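Local coordinates for protease LasA (Pseudomonas aeruginosa, PDB 3IT5), which cleaves pentaglycine cross-links in staphylococcal cell-wall peptidoglycan as a secreted M23 zinc metalloendopeptidase and takes part in the degradation of host elastin, at residues M7-R12 with A137-Y142; S50-H55 with S94-L99. All blocks are in the same frame, centred on the assembly; numbering follows the deposited sequence.

Interaction 1: M7-R12 with A137-Y142; sequences MQLPWR and ASFGPY
Met7 turns CG away from its own carbonyl carbon (chi1 -80°), and Phe139 does the same (chi1 -65°). The two side chains run side by side, pointing the same way. The Met7 chain bends at its last torsion and sets SD 3.7 Å from Phe139 CE2. This is an oblique Met-aromatic contact. Gln8 O comes to the edge of the same ring, 3.6 Å from Phe139 CD2. Leu9 crosses both aromatic side chains at about a right angle and parts its branches between them. Its CD2 meets Phe139 CB at 3.7 Å, while CD1 lies 3.7 Å from Tyr142 CE2.

Residues Phe139 to Tyr142 form a type II' turn, the tight turn of a two-residue beta hairpin that joins strands 138-139 and 142-145. Gly140 takes the positive-phi position of the turn. Its N-H gives a nearly straight hydrogen bond to Met7 O (2.7 Å, 174° at the hydrogen). A water links the two segments beside it, accepting from Met7 N at 2.7 Å and donating to Ser138 O at 2.9 Å. Tyr142 OH is hydrogen-bonded to Tyr176 O, and His169 meets the Tyr142 ring edge-to-face.

Interaction 2: S50-H55 with S94-L99; sequences SVVAAH and SADTKL
The carboxylate of Asp96 runs alongside Val52, with OD1 3.6 Å from Val52 CG2. That oxygen also accepts a hydrogen bond from Gln13 N. Three backbone hydrogen bonds join the two segments. Leu99 N binds Val51 O at 2.8 Å, Ala53 N binds Thr97 O at 3.0 Å, and Asp96 N binds Ala53 O at 2.8 Å. The CA of Val52 also approaches Thr97 O, in a CA-H...O contact.

Val52 and Lys98 form an antiparallel, non-hydrogen-bonded pair, with both side chains on the same face of the sheet. The Leu99-Val51 and Ala53-Thr97 bonds flank this pair and join strand 50-52 to the start of strand 98-102. The Asp96-Ala53 bond continues the ladder into the turn. The chain enters the strand through this type II beta turn from Ser94 to Thr97, with Asp96 at its positive-phi position. Ser94 O is gripped twice, by Thr97 N and by Thr97 OG1, which come from the same face of its plane. The OG1 bond turns the threonine side chain back onto the turn. Ala53 CB packs 3.4 Å from Ser94 O.

Lys98 sends CG opposite its backbone N (chi1 177°) and stays extended to the end. It runs past Ser50, and NZ donates a hydrogen bond to Ser50 OG at 3.0 Å. Leu99 starts out the opposite way from Lys98 and packs against the backbone of Val51 to Ala53. Its CG is 3.7 Å from Ala53 N, and CD2 meets Ala53 CB. Tyr79 and Met82 of strand 75-83 touch both Leu99 and Val51. Val51 lies about 8 Å, between side chains, from His81, an inferred active-site residue.

How the interactions relate
The centres of the two interactions are about 11 Å apart. Interaction 2 lies between the two halves of interaction 1 along the chain: 7-12, 50-55, 94-99, then 137-142. Residues 7-12 also touch interaction 2. Gln8 N probably bonds to Ala54 O (2.9 Å), and Val52 N to Pro10 O (3.3 Å). The N-terminal segment thus runs between strand 50-52 of the large antiparallel sheet and the hairpin of the four-stranded sheet. It joins the one sheet to the other. Neither contact includes a zinc ligand. Phe139 and Val51 are about 13 and 12 Å, measured from their side chains, from the zinc ion.

Interaction 1: M7-R12 with A137-Y142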
loop_
_atom_site.group_PDB
_atom_site.type_symbol
_atom_site.label_atom_id
_atom_site.label_comp_id
_atom_site.label_asym_id
_atom_site.label_seq_id
_atom_site.Cartn_x
_atom_site.Cartn_y
_atom_site.Cartn_z
ATOM N N MET A 7 10.313 -1.832 5.638
ATOM C CA MET A 7 9.005 -1.257 5.341
ATOM C C MET A 7 7.996 -1.294 6.480
ATOM O O MET A 7 7.940 -2.251 7.256
ATOM C CB MET A 7 8.407 -1.926 4.102
ATOM C CG MET A 7 8.969 -1.387 2.808
ATOM S SD MET A 7 8.353 -2.270 1.378
ATOM C CE MET A 7 9.620 -3.514 1.211
ATOM N N GLN A 8 7.212 -0.221 6.563
ATOM C CA GLN A 8 6.011 -0.150 7.386
ATOM C C GLN A 8 4.802 -0.087 6.446
ATOM O O GLN A 8 4.965 -0.004 5.226
ATOM C CB GLN A 8 6.046 1.096 8.287
ATOM C CG GLN A 8 6.096 2.424 7.518
ATOM C CD GLN A 8 5.490 3.590 8.277
ATOM O OE1 GLN A 8 4.455 4.125 7.877
ATOM N NE2 GLN A 8 6.124 3.991 9.364
ATOM N N LEU A 9 3.596 -0.115 7.010
ATOM C CA LEU A 9 2.365 0.047 6.229
ATOM C C LEU A 9 2.222 1.492 5.724
ATOM O O LEU A 9 2.642 2.429 6.414
ATOM C CB LEU A 9 1.146 -0.359 7.071
ATOM C CG LEU A 9 1.111 -1.812 7.561
ATOM C CD1 LEU A 9 0.201 -1.959 8.790
ATOM C CD2 LEU A 9 0.694 -2.775 6.440
ATOM N N PRO A 10 1.628 1.678 4.523
ATOM C CA PRO A 10 1.572 2.998 3.871
ATOM C C PRO A 10 0.506 3.967 4.411
ATOM O O PRO A 10 -0.161 4.660 3.631
ATOM C CB PRO A 10 1.309 2.644 2.401
ATOM C CG PRO A 10 0.527 1.385 2.467
ATOM C CD PRO A 10 1.051 0.625 3.663
ATOM N N TRP A 11 0.339 3.997 5.732
ATOM C CA TRP A 11 -0.413 5.061 6.396
ATOM C C TRP A 11 0.291 5.486 7.681
ATOM O O TRP A 11 1.230 4.824 8.122
ATOM C CB TRP A 11 -1.869 4.668 6.659
ATOM C CG TRP A 11 -2.083 3.378 7.402
ATOM C CD1 TRP A 11 -2.124 3.204 8.758
ATOM C CD2 TRP A 11 -2.329 2.088 6.825
ATOM N NE1 TRP A 11 -2.369 1.882 9.060
ATOM C CE2 TRP A 11 -2.498 1.176 7.891
ATOM C CE3 TRP A 11 -2.418 1.613 5.507
ATOM C CZ2 TRP A 11 -2.756 -0.181 7.683
ATOM C CZ3 TRP A 11 -2.667 0.258 5.301
ATOM C CH2 TRP A 11 -2.835 -0.622 6.385
ATOM N N ARG A 12 -0.154 6.599 8.259
ATOM C CA ARG A 12 0.484 7.169 9.443
ATOM C C ARG A 12 0.641 6.166 10.583
ATOM O O ARG A 12 -0.274 5.402 10.889
ATOM C CB ARG A 12 -0.298 8.374 9.952
ATOM C CG ARG A 12 -0.168 9.637 9.118
ATOM C CD ARG A 12 -1.289 10.587 9.493
ATOM N NE ARG A 12 -1.002 11.971 9.122
ATOM C CZ ARG A 12 -1.735 13.018 9.495
ATOM N NH1 ARG A 12 -2.809 12.849 10.261
ATOM N NH2 ARG A 12 -1.388 14.238 9.104
ATOM N N ALA A 137 6.506 -10.898 2.318
ATOM C CA ALA A 137 6.998 -9.545 2.602
ATOM C C ALA A 137 6.542 -9.025 3.970
ATOM O O ALA A 137 5.403 -9.258 4.382
ATOM C CB ALA A 137 6.580 -8.583 1.501
ATOM N N SER A 138 7.439 -8.329 4.669
ATOM C CA SER A 138 7.104 -7.708 5.955
ATOM C C SER A 138 6.778 -6.217 5.833
ATOM O O SER A 138 7.458 -5.471 5.127
ATOM C CB SER A 138 8.219 -7.904 6.986
ATOM O OG SER A 138 8.264 -9.239 7.460
ATOM N N PHE A 139 5.721 -5.811 6.526
ATOM C CA PHE A 139 5.354 -4.414 6.681
ATOM C C PHE A 139 5.149 -4.220 8.168
ATOM O O PHE A 139 4.132 -4.647 8.722
ATOM C CB PHE A 139 4.077 -4.104 5.901
ATOM C CG PHE A 139 4.234 -4.240 4.415
ATOM C CD1 PHE A 139 3.863 -5.415 3.770
ATOM C CD2 PHE A 139 4.772 -3.200 3.661
ATOM C CE1 PHE A 139 4.016 -5.553 2.393
ATOM C CE2 PHE A 139 4.932 -3.325 2.284
ATOM C CZ PHE A 139 4.552 -4.508 1.648
ATOM N N GLY A 140 6.142 -3.612 8.815
ATOM C CA GLY A 140 6.226 -3.628 10.275
ATOM C C GLY A 140 6.431 -5.062 10.739
ATOM O O GLY A 140 7.204 -5.802 10.122
ATOM N N PRO A 141 5.724 -5.474 11.812
ATOM C CA PRO A 141 5.819 -6.849 12.304
ATOM C C PRO A 141 5.093 -7.863 11.409
ATOM O O PRO A 141 5.347 -9.066 11.520
ATOM C CB PRO A 141 5.142 -6.772 13.678
ATOM C CG PRO A 141 4.145 -5.661 13.535
ATOM C CD PRO A 141 4.811 -4.653 12.632
ATOM N N TYR A 142 4.205 -7.376 10.538
ATOM C CA TYR A 142 3.348 -8.241 9.716
ATOM C C TYR A 142 4.070 -8.867 8.527
ATOM O O TYR A 142 4.719 -8.166 7.739
ATOM C CB TYR A 142 2.124 -7.479 9.193
ATOM C CG TYR A 142 1.313 -6.763 10.248
ATOM C CD1 TYR A 142 0.569 -7.474 11.189
ATOM C CD2 TYR A 142 1.277 -5.372 10.292
ATOM C CE1 TYR A 142 -0.179 -6.810 12.163
ATOM C CE2 TYR A 142 0.535 -4.702 11.258
ATOM C CZ TYR A 142 -0.189 -5.428 12.189
ATOM O OH TYR A 142 -0.931 -4.771 13.138
HETATM O O HOH W 1 10.151 -4.553 5.413
#

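Interaction 2: S50-H55 with S94-L99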
loop_
_atom_site.group_PDB
_atom_site.type_symbol
_atom_site.label_atom_id
_atom_site.label_comp_id
_atom_site.label_asym_id
_atom_site.label_seq_id
_atom_site.Cartn_x
_atom_site.Cartn_y
_atom_site.Cartn_z
ATOM N N SER A 50 -4.482 10.184 5.149
ATOM C CA SER A 50 -3.097 10.375 4.712
ATOM C C SER A 50 -2.394 9.081 4.311
ATOM O O SER A 50 -2.362 8.113 5.083
ATOM C CB SER A 50 -2.296 11.099 5.800
ATOM O OG SER A 50 -2.916 12.333 6.134
ATOM N N VAL A 51 -1.844 9.077 3.094
ATOM C CA VAL A 51 -0.939 8.024 2.636
ATOM C C VAL A 51 0.517 8.461 2.885
ATOM O O VAL A 51 0.918 9.568 2.511
ATOM C CB VAL A 51 -1.137 7.698 1.131
ATOM C CG1 VAL A 51 -0.147 6.624 0.671
ATOM C CG2 VAL A 51 -2.578 7.256 0.842
ATOM N N VAL A 52 1.294 7.595 3.527
ATOM C CA VAL A 52 2.701 7.884 3.806
ATOM C C VAL A 52 3.624 6.868 3.135
ATOM O O VAL A 52 3.205 5.746 2.807
ATOM C CB VAL A 52 3.012 7.949 5.333
ATOM C CG1 VAL A 52 2.055 8.902 6.061
ATOM C CG2 VAL A 52 2.971 6.561 5.957
ATOM N N ALA A 53 4.878 7.271 2.940
ATOM C CA ALA A 53 5.908 6.391 2.401
ATOM C C ALA A 53 6.090 5.163 3.285
ATOM O O ALA A 53 6.230 5.269 4.507
ATOM C CB ALA A 53 7.228 7.137 2.248
ATOM N N ALA A 54 6.078 3.996 2.653
ATOM C CA ALA A 54 6.268 2.738 3.357
ATOM C C ALA A 54 7.732 2.533 3.740
ATOM O O ALA A 54 8.044 1.714 4.605
ATOM C CB ALA A 54 5.770 1.591 2.511
ATOM N N HIS A 55 8.620 3.295 3.103
ATOM C CA HIS A 55 10.056 3.175 3.329
ATOM C C HIS A 55 10.822 4.420 2.886
ATOM O O HIS A 55 10.267 5.309 2.220
ATOM C CB HIS A 55 10.601 1.963 2.568
ATOM C CG HIS A 55 10.353 2.021 1.094
ATOM N ND1 HIS A 55 11.280 2.514 0.202
ATOM C CD2 HIS A 55 9.281 1.650 0.355
ATOM C CE1 HIS A 55 10.790 2.445 -1.024
ATOM N NE2 HIS A 55 9.576 1.929 -0.957
ATOM N N SER A 94 11.525 9.405 4.126
ATOM C CA SER A 94 11.649 8.281 5.049
ATOM C C SER A 94 10.292 7.589 5.175
ATOM O O SER A 94 9.265 8.148 4.776
ATOM C CB SER A 94 12.086 8.786 6.424
ATOM O OG SER A 94 13.201 9.654 6.321
ATOM N N ALA A 95 10.279 6.385 5.737
ATOM C CA ALA A 95 9.025 5.771 6.138
ATOM C C ALA A 95 8.259 6.796 6.965
ATOM O O ALA A 95 8.849 7.493 7.795
ATOM C CB ALA A 95 9.269 4.501 6.941
ATOM N N ASP A 96 6.962 6.918 6.691
ATOM C CA ASP A 96 6.057 7.785 7.453
ATOM C C ASP A 96 6.058 9.251 6.991
ATOM O O ASP A 96 5.526 10.120 7.685
ATOM C CB ASP A 96 6.320 7.675 8.967
ATOM C CG ASP A 96 5.041 7.662 9.793
ATOM O OD1 ASP A 96 4.007 7.155 9.307
ATOM O OD2 ASP A 96 5.080 8.140 10.947
ATOM N N THR A 97 6.649 9.522 5.824
ATOM C CA THR A 97 6.566 10.854 5.218
ATOM C C THR A 97 5.260 10.953 4.437
ATOM O O THR A 97 5.041 10.191 3.497
ATOM C CB THR A 97 7.761 11.163 4.278
ATOM O OG1 THR A 97 8.981 11.196 5.030
ATOM C CG2 THR A 97 7.568 12.520 3.592
ATOM N N LYS A 98 4.398 11.893 4.820
ATOM C CA LYS A 98 3.108 12.044 4.151
ATOM C C LYS A 98 3.281 12.407 2.678
ATOM O O LYS A 98 3.881 13.428 2.347
ATOM C CB LYS A 98 2.225 13.070 4.873
ATOM C CG LYS A 98 0.886 13.331 4.191
ATOM C CD LYS A 98 -0.054 14.118 5.101
ATOM C CE LYS A 98 -1.320 14.557 4.363
ATOM N NZ LYS A 98 -2.321 15.129 5.317
ATOM N N LEU A 99 2.751 11.553 1.806
ATOM C CA LEU A 99 2.832 11.749 0.355
ATOM C C LEU A 99 1.632 12.522 -0.177
ATOM O O LEU A 99 1.702 13.137 -1.246
ATOM C CB LEU A 99 2.925 10.395 -0.356
ATOM C CG LEU A 99 4.014 9.414 0.099
ATOM C CD1 LEU A 99 3.998 8.158 -0.773
ATOM C CD2 LEU A 99 5.390 10.068 0.069
#